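Local coordinates for protein NanS-p (PDB 6YP6) that probably binds carbohydrate as part of a conserved phage-encoded esterase of the NanS-p type, thought to act on O-acetylated sialic acids, at residues D34-G39 with N150-L155; R74-V79 with L208-A213; Y88-Y93 with L194-I199. One frame throughout, in Å; residues are numbered along the deposited sequence.

Contact 1. Residues D34-G39 with N150-L155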
# COMPACT_ATOMS: atom_id res chain seq x y z
N ASP A 34 16.50 7.39 -11.20
CA ASP A 34 16.27 8.43 -10.21
C ASP A 34 17.43 8.34 -9.24
O ASP A 34 17.66 7.29 -8.64
CB ASP A 34 14.93 8.22 -9.47
CG ASP A 34 14.58 9.40 -8.57
OD1 ASP A 34 15.30 9.63 -7.57
OD2 ASP A 34 13.58 10.11 -8.86
N ALA A 35 18.18 9.44 -9.09
CA ALA A 35 19.41 9.39 -8.32
C ALA A 35 19.18 8.99 -6.87
O ALA A 35 20.10 8.48 -6.22
CB ALA A 35 20.13 10.74 -8.40
N GLU A 36 17.98 9.22 -6.34
CA GLU A 36 17.68 8.88 -4.96
C GLU A 36 16.90 7.57 -4.83
O GLU A 36 16.57 7.17 -3.71
CB GLU A 36 16.94 10.03 -4.28
CG GLU A 36 17.81 11.26 -4.08
CD GLU A 36 17.04 12.44 -3.52
OE1 GLU A 36 15.81 12.49 -3.71
OE2 GLU A 36 17.67 13.32 -2.89
N GLY A 37 16.61 6.90 -5.94
CA GLY A 37 16.14 5.53 -5.87
C GLY A 37 17.25 4.59 -5.47
O GLY A 37 18.43 4.88 -5.63
N THR A 38 16.87 3.44 -4.91
CA THR A 38 17.86 2.42 -4.58
C THR A 38 18.51 1.93 -5.86
O THR A 38 17.83 1.62 -6.85
CB THR A 38 17.20 1.28 -3.80
OG1 THR A 38 16.65 1.80 -2.59
CG2 THR A 38 18.22 0.20 -3.49
N GLY A 39 19.84 1.89 -5.87
CA GLY A 39 20.55 1.57 -7.10
C GLY A 39 20.34 2.57 -8.21
O GLY A 39 20.63 2.26 -9.37
N ASN A 150 7.42 16.49 -4.04
CA ASN A 150 7.84 15.48 -4.99
C ASN A 150 9.12 14.78 -4.52
O ASN A 150 9.94 14.33 -5.34
CB ASN A 150 7.97 16.09 -6.39
CG ASN A 150 6.58 16.49 -7.03
OD1 ASN A 150 5.50 16.32 -6.46
ND2 ASN A 150 6.63 17.05 -8.23
N GLU A 151 9.29 14.64 -3.21
CA GLU A 151 10.43 13.95 -2.63
C GLU A 151 10.09 12.48 -2.39
O GLU A 151 8.93 12.07 -2.40
CB GLU A 151 10.82 14.59 -1.29
CG GLU A 151 11.21 16.03 -1.38
CD GLU A 151 12.42 16.23 -2.26
OE1 GLU A 151 13.45 15.58 -2.00
OE2 GLU A 151 12.31 17.00 -3.23
N TRP A 152 11.12 11.69 -2.13
CA TRP A 152 10.91 10.32 -1.69
C TRP A 152 10.34 10.28 -0.28
O TRP A 152 10.71 11.07 0.59
CB TRP A 152 12.23 9.54 -1.74
CG TRP A 152 12.66 9.19 -3.12
CD1 TRP A 152 13.57 9.84 -3.90
CD2 TRP A 152 12.17 8.11 -3.91
NE1 TRP A 152 13.68 9.22 -5.12
CE2 TRP A 152 12.82 8.15 -5.15
CE3 TRP A 152 11.22 7.10 -3.68
CZ2 TRP A 152 12.56 7.23 -6.16
CZ3 TRP A 152 10.97 6.20 -4.68
CH2 TRP A 152 11.64 6.26 -5.91
N HIS A 153 9.47 9.29 -0.05
CA HIS A 153 8.87 9.01 1.24
C HIS A 153 8.85 7.51 1.48
O HIS A 153 8.90 6.72 0.53
CB HIS A 153 7.45 9.57 1.32
CG HIS A 153 7.41 11.05 1.20
ND1 HIS A 153 7.70 11.88 2.26
CD2 HIS A 153 7.23 11.85 0.13
CE1 HIS A 153 7.67 13.14 1.84
NE2 HIS A 153 7.37 13.14 0.56
N THR A 154 8.75 7.14 2.75
CA THR A 154 8.56 5.76 3.12
C THR A 154 7.29 5.62 3.95
O THR A 154 6.92 6.51 4.72
CB THR A 154 9.76 5.19 3.90
OG1 THR A 154 9.94 5.91 5.12
CG2 THR A 154 11.02 5.27 3.07
N LEU A 155 6.63 4.48 3.78
CA LEU A 155 5.42 4.17 4.52
C LEU A 155 5.50 2.71 4.93
O LEU A 155 5.80 1.86 4.09
CB LEU A 155 4.19 4.41 3.65
CG LEU A 155 2.84 4.07 4.27
CD1 LEU A 155 2.58 4.91 5.51
CD2 LEU A 155 1.72 4.29 3.25
O HOH W 1 13.78 12.90 -2.29
O HOH W 2 16.65 14.95 -0.93

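Contact 2. Residues R74-V79 with L208-A213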
# COMPACT_ATOMS: atom_id res chain seq x y z
N ARG A 74 5.48 -2.54 3.64
CA ARG A 74 6.25 -1.32 3.43
C ARG A 74 6.33 -0.94 1.96
O ARG A 74 6.27 -1.78 1.06
CB ARG A 74 7.67 -1.39 4.03
CG ARG A 74 8.51 -2.52 3.53
CD ARG A 74 9.92 -2.36 4.04
NE ARG A 74 10.80 -3.47 3.69
CZ ARG A 74 11.52 -3.55 2.57
NH1 ARG A 74 11.44 -2.61 1.65
NH2 ARG A 74 12.30 -4.60 2.37
N CYS A 75 6.51 0.36 1.73
CA CYS A 75 6.72 0.90 0.40
C CYS A 75 7.53 2.18 0.49
O CYS A 75 7.27 3.02 1.35
CB CYS A 75 5.36 1.19 -0.26
SG CYS A 75 5.41 1.94 -1.91
N ARG A 76 8.47 2.34 -0.44
CA ARG A 76 9.18 3.60 -0.64
C ARG A 76 8.78 4.13 -2.01
O ARG A 76 8.86 3.40 -3.01
CB ARG A 76 10.69 3.39 -0.51
CG ARG A 76 11.49 4.68 -0.71
CD ARG A 76 12.91 4.57 -0.19
NE ARG A 76 13.61 5.86 -0.24
CZ ARG A 76 14.42 6.27 -1.22
NH1 ARG A 76 14.67 5.51 -2.28
NH2 ARG A 76 14.99 7.46 -1.14
N PHE A 77 8.34 5.39 -2.05
CA PHE A 77 7.70 5.95 -3.23
C PHE A 77 7.95 7.45 -3.29
O PHE A 77 8.28 8.09 -2.30
CB PHE A 77 6.17 5.67 -3.22
CG PHE A 77 5.45 6.43 -2.15
CD1 PHE A 77 5.42 5.96 -0.84
CD2 PHE A 77 4.85 7.64 -2.44
CE1 PHE A 77 4.79 6.70 0.15
CE2 PHE A 77 4.22 8.38 -1.44
CZ PHE A 77 4.19 7.90 -0.15
N LYS A 78 7.73 8.00 -4.48
CA LYS A 78 7.90 9.42 -4.75
C LYS A 78 6.74 9.84 -5.64
O LYS A 78 6.49 9.21 -6.67
CB LYS A 78 9.25 9.69 -5.43
CG LYS A 78 9.37 11.04 -6.11
CD LYS A 78 10.86 11.36 -6.43
CE LYS A 78 11.10 11.84 -7.83
NZ LYS A 78 12.46 12.41 -7.87
N VAL A 79 6.05 10.90 -5.27
CA VAL A 79 4.91 11.38 -6.05
C VAL A 79 5.38 12.49 -6.98
O VAL A 79 6.14 13.37 -6.56
CB VAL A 79 3.78 11.91 -5.15
CG1 VAL A 79 2.55 12.17 -6.00
CG2 VAL A 79 3.48 10.94 -4.03
N LEU A 208 6.47 7.13 -8.58
CA LEU A 208 7.67 6.32 -8.71
C LEU A 208 7.74 5.40 -7.50
O LEU A 208 7.63 5.85 -6.36
CB LEU A 208 8.93 7.18 -8.77
CG LEU A 208 9.33 7.69 -10.16
CD1 LEU A 208 8.27 8.55 -10.76
CD2 LEU A 208 10.65 8.43 -10.06
N ILE A 209 7.93 4.11 -7.75
CA ILE A 209 8.06 3.11 -6.70
C ILE A 209 9.50 2.62 -6.67
O ILE A 209 10.03 2.17 -7.69
CB ILE A 209 7.09 1.94 -6.92
CG1 ILE A 209 5.65 2.41 -7.01
CG2 ILE A 209 7.30 0.87 -5.85
CD1 ILE A 209 5.14 2.98 -5.77
N ASP A 210 10.12 2.68 -5.50
CA ASP A 210 11.44 2.10 -5.26
C ASP A 210 11.31 0.64 -4.87
O ASP A 210 12.00 -0.23 -5.42
CB ASP A 210 12.11 2.90 -4.14
CG ASP A 210 13.60 2.69 -4.06
OD1 ASP A 210 14.25 2.59 -5.12
OD2 ASP A 210 14.15 2.72 -2.93
N SER A 211 10.42 0.36 -3.92
CA SER A 211 10.21 -0.99 -3.43
C SER A 211 8.84 -1.09 -2.78
O SER A 211 8.26 -0.10 -2.32
CB SER A 211 11.28 -1.36 -2.40
OG SER A 211 11.21 -0.50 -1.28
N ILE A 212 8.33 -2.33 -2.75
CA ILE A 212 7.15 -2.74 -1.99
C ILE A 212 7.52 -4.07 -1.36
O ILE A 212 8.09 -4.93 -2.04
CB ILE A 212 5.93 -2.97 -2.90
CG1 ILE A 212 5.56 -1.71 -3.68
CG2 ILE A 212 4.73 -3.46 -2.08
CD1 ILE A 212 4.62 -1.97 -4.83
N ALA A 213 7.21 -4.27 -0.08
CA ALA A 213 7.51 -5.56 0.51
C ALA A 213 6.57 -5.86 1.66
O ALA A 213 6.03 -4.96 2.31
CB ALA A 213 8.95 -5.65 1.02
O HOH W 3 9.75 -0.53 1.10

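Contact 3. Residues Y88-Y93 with L194-I199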
# COMPACT_ATOMS: atom_id res chain seq x y z
N TYR A 88 -5.81 11.31 -5.84
CA TYR A 88 -5.22 10.09 -5.34
C TYR A 88 -3.83 9.83 -5.89
O TYR A 88 -3.52 10.19 -7.03
CB TYR A 88 -6.10 8.87 -5.69
CG TYR A 88 -7.45 8.91 -5.01
CD1 TYR A 88 -7.59 8.70 -3.64
CD2 TYR A 88 -8.59 9.21 -5.75
CE1 TYR A 88 -8.83 8.77 -3.04
CE2 TYR A 88 -9.83 9.29 -5.16
CZ TYR A 88 -9.95 9.08 -3.81
OH TYR A 88 -11.20 9.19 -3.26
N VAL A 89 -3.03 9.13 -5.08
CA VAL A 89 -1.80 8.48 -5.52
C VAL A 89 -2.07 6.99 -5.73
O VAL A 89 -2.08 6.51 -6.87
CB VAL A 89 -0.63 8.70 -4.55
CG1 VAL A 89 0.64 8.06 -5.09
CG2 VAL A 89 -0.41 10.19 -4.28
N MET A 90 -2.31 6.24 -4.66
CA MET A 90 -2.46 4.79 -4.78
C MET A 90 -3.04 4.24 -3.49
O MET A 90 -3.05 4.90 -2.46
CB MET A 90 -1.11 4.14 -5.10
CG MET A 90 -0.07 4.28 -4.02
SD MET A 90 1.52 3.74 -4.63
CE MET A 90 2.59 4.38 -3.35
N ALA A 91 -3.49 2.99 -3.58
CA ALA A 91 -4.02 2.23 -2.47
C ALA A 91 -3.39 0.85 -2.44
O ALA A 91 -2.99 0.29 -3.47
CB ALA A 91 -5.54 2.07 -2.58
N PHE A 92 -3.35 0.29 -1.23
CA PHE A 92 -2.90 -1.06 -0.92
C PHE A 92 -4.06 -1.81 -0.29
O PHE A 92 -4.52 -1.44 0.79
CB PHE A 92 -1.74 -1.03 0.10
CG PHE A 92 -0.53 -0.29 -0.39
CD1 PHE A 92 -0.47 1.09 -0.29
CD2 PHE A 92 0.54 -0.96 -0.96
CE1 PHE A 92 0.64 1.79 -0.77
CE2 PHE A 92 1.64 -0.26 -1.45
CZ PHE A 92 1.69 1.11 -1.34
N TYR A 93 -4.52 -2.88 -0.95
CA TYR A 93 -5.59 -3.72 -0.44
C TYR A 93 -5.08 -5.14 -0.31
O TYR A 93 -4.52 -5.70 -1.27
CB TYR A 93 -6.80 -3.74 -1.37
CG TYR A 93 -7.35 -2.42 -1.73
CD1 TYR A 93 -7.93 -1.62 -0.77
CD2 TYR A 93 -7.31 -1.98 -3.05
CE1 TYR A 93 -8.44 -0.37 -1.13
CE2 TYR A 93 -7.83 -0.76 -3.41
CZ TYR A 93 -8.38 0.04 -2.44
OH TYR A 93 -8.91 1.26 -2.82
N LEU A 194 -2.07 -9.18 -2.45
CA LEU A 194 -1.83 -7.76 -2.25
C LEU A 194 -2.06 -7.06 -3.58
O LEU A 194 -1.48 -7.43 -4.60
CB LEU A 194 -0.40 -7.52 -1.77
CG LEU A 194 -0.03 -6.05 -1.59
CD1 LEU A 194 -0.85 -5.39 -0.48
CD2 LEU A 194 1.46 -5.92 -1.29
N HIS A 195 -2.94 -6.06 -3.56
CA HIS A 195 -3.30 -5.27 -4.73
C HIS A 195 -2.85 -3.84 -4.49
O HIS A 195 -3.19 -3.23 -3.47
CB HIS A 195 -4.80 -5.23 -4.92
CG HIS A 195 -5.43 -6.55 -5.00
ND1 HIS A 195 -5.84 -7.13 -6.18
CD2 HIS A 195 -5.74 -7.43 -4.02
CE1 HIS A 195 -6.38 -8.30 -5.92
NE2 HIS A 195 -6.33 -8.51 -4.61
N VAL A 196 -2.08 -3.31 -5.43
CA VAL A 196 -1.63 -1.93 -5.39
C VAL A 196 -2.21 -1.26 -6.63
O VAL A 196 -2.06 -1.77 -7.74
CB VAL A 196 -0.09 -1.84 -5.38
CG1 VAL A 196 0.34 -0.42 -5.14
CG2 VAL A 196 0.48 -2.77 -4.33
N THR A 197 -2.91 -0.14 -6.45
CA THR A 197 -3.66 0.43 -7.56
C THR A 197 -3.80 1.93 -7.41
O THR A 197 -3.81 2.43 -6.29
CB THR A 197 -5.06 -0.23 -7.63
OG1 THR A 197 -5.82 0.35 -8.69
CG2 THR A 197 -5.84 -0.05 -6.33
N ASP A 198 -3.96 2.64 -8.52
CA ASP A 198 -4.32 4.06 -8.44
C ASP A 198 -5.83 4.30 -8.39
O ASP A 198 -6.24 5.46 -8.47
CB ASP A 198 -3.63 4.91 -9.52
CG ASP A 198 -4.22 4.73 -10.90
OD1 ASP A 198 -4.73 3.63 -11.19
OD2 ASP A 198 -4.16 5.71 -11.70
N ILE A 199 -6.63 3.24 -8.21
CA ILE A 199 -8.01 3.33 -7.71
C ILE A 199 -9.02 3.68 -8.80
O ILE A 199 -10.01 2.97 -9.00
CB ILE A 199 -8.13 4.31 -6.52
CG1 ILE A 199 -7.15 3.97 -5.39
CG2 ILE A 199 -9.57 4.33 -6.01
CD1 ILE A 199 -7.03 5.07 -4.34

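Contact 1. Residues D34-G39 with N150-L155
Asp34 and Trp152 meet where the loop between strands 28-33 and 41-46 makes a type I beta turn, Asp34 to Gly37, beside the start of strand 152-159. Asp34 suits the first position of the turn because its side chain also folds back on the loop as an Asx turn: Glu36 N donates to the anti lone pair of Asp34 OD1 at 3.0 Å. The same oxygen accepts the indole N-H, with Trp152 NE1 3.0 Å from Asp34 OD1 and a nearly straight approach of 165°. Asp34 OD1 lies in the plane of the indole, yet the indole N-H comes from above the carboxylate plane, since the two flat groups stand 82° apart. With CG opposite its own backbone N (chi1 -172°), Asp34 extends alongside the ring. Its other oxygen, OD2, forms a salt bridge with Lys78, which should favour the charged carboxylate.

Glu36 continues the contact with its methylene: CB packs 3.4 Å from Trp152 CD1, and Glu36 O sits over one indole face toward the rim. That carbonyl also accepts from Arg76, whose guanidinium makes a cation-pi contact with Trp152. The carboxylate of Glu36 runs outward at this exposed site toward Glu151, which has the same charge, and water mediates between them. One water donates to both Glu36 OE1 and Glu151 OE1 and accepts from the backbone, its oxygen 2.9 Å from Trp152 N; a second water donates to Glu36 OE2 and, weakly, to Glu151 OE1. At Gly37 the backbone itself passes close to the indole, Gly37 N coming within 3.8 Å of Trp152 NE1; the turn closes as Gly37 N donates to Asp34 O at 2.9 Å.

Contact 2. Residues R74-V79 with L208-A213
Cys75, Phe77, Ile209 and Ile212 form the apolar side of this antiparallel strand pair, the face turned into the beta sandwich. Ile209 is its hub: CG1 stands beside the backbone N and the chain then bends at chi2 (-66°), carrying CD1 across to the partner strand, where Ile209 CD1 lies 3.8 Å from Phe77 CB and 4.0 Å from Cys75 SG. The small thiol touches both isoleucines, Ile212 CG1 lying 4.1 Å from Cys75 SG. The Phe77 ring itself leads away, to meet Phe145 edge-to-face.

Backbone bonds join Arg74 with Ala213 and Lys78 with Leu208 as hydrogen-bonded pairs, but between them the register slips by one residue. Asp210 and Ser211 both lie opposite Arg76, a classic beta bulge: Arg76 N donates to Ser211 O, while Arg76 O accepts from Asp210 N at 2.9 Å. The extra residue turns a corner in the chain and brings the carboxylate of Asp210 beside Arg76.

On the other face strand 71-79 contributes the long charged side chains Arg74, Arg76 and Lys78, set against the shorter Leu208, Ser211 and Ala213. Arg76, extended, places NH1 2.9 Å from Asp210 OD2 in a salt bridge; the oxygen lies close to the guanidinium plane, but the N-H comes to Asp210 OD2 from above the carboxylate plane. Asp210 OD2 is also bonded by Thr38. Lys78 runs side by side with Leu208 before its amine reaches Asp34. Arg74 lays its guanidinium flat over Ala213 CB, a methyl small enough to sit beneath its centre, and a water accepting from Arg74 NH1 at 2.7 Å also bonds Ser211 OG; Arg74 NH2 pairs with Glu215. The chemistry is thus two-sided: sulfur and hydrocarbon serve the interior, while each cationic side chain packs on a neighbour and finds an acidic partner.

Contact 3. Residues Y88-Y93 with L194-I199
Ala91 and Tyr93 pair with Thr197 and His195 through four backbone hydrogen bonds of an antiparallel ladder, among them Ala91 N to Thr197 O and His195 N to Tyr93 O, both 2.8 Å. Between these lies the non-hydrogen-bonded pair of Phe92 and Val196, whose CA-H groups point at carbonyls across the ladder, Val196 CA being 3.2 Å from Ala91 O.

Apolar packing occupies both faces. Phe92 and Val196 lie side by side on one, with Phe92 CD2 3.8 Å from Val196 CG2, a branched side chain well suited to a strand. On the other, Ile199 reaches back over the small Ala91, Ile199 CD1 lying 3.7 Å from Tyr88 CD1, and Tyr93 CE2 rests 3.6 Å from Thr197 CG2.

The polar bonds finish the strand. The Thr197 rotamer (chi1 178°) that turns CG2 toward Tyr93 lets OG1 accept from Ile199 N at 3.0 Å in an ST turn; Thr197 OG1 also bonds to Trp54 O. Asp198 bonds to Ser53 and forms a salt bridge with Lys47.

Strand 193-197 lies between strands 55-59 and 88-95 in the seven-stranded sheet, and Met90 and Phe92 press on Cys75 of strand 71-79 in the facing sheet.

From the N terminus, the chain lays down 34-39, 74-79 and 88-93 before any partner arrives. Segment 150-155 then closes contact 1, 194-199 closes contact 3 and 208-213 closes contact 2. Contact 3 therefore falls wholly within the span of contact 2, whereas contact 1 crosses both. Contacts 1 and 2, with centres about 8 Å apart, both reach the same sheet, through neighbouring strands 152-159 and 71-79, and the loop of contact 1 bonds directly to side chains of contact 2. Contact 3 lies in the other sheet, its centre about 12 Å from that of contact 2; Met90 CE, 3.7 Å from Phe77 CG, helps join the two layers.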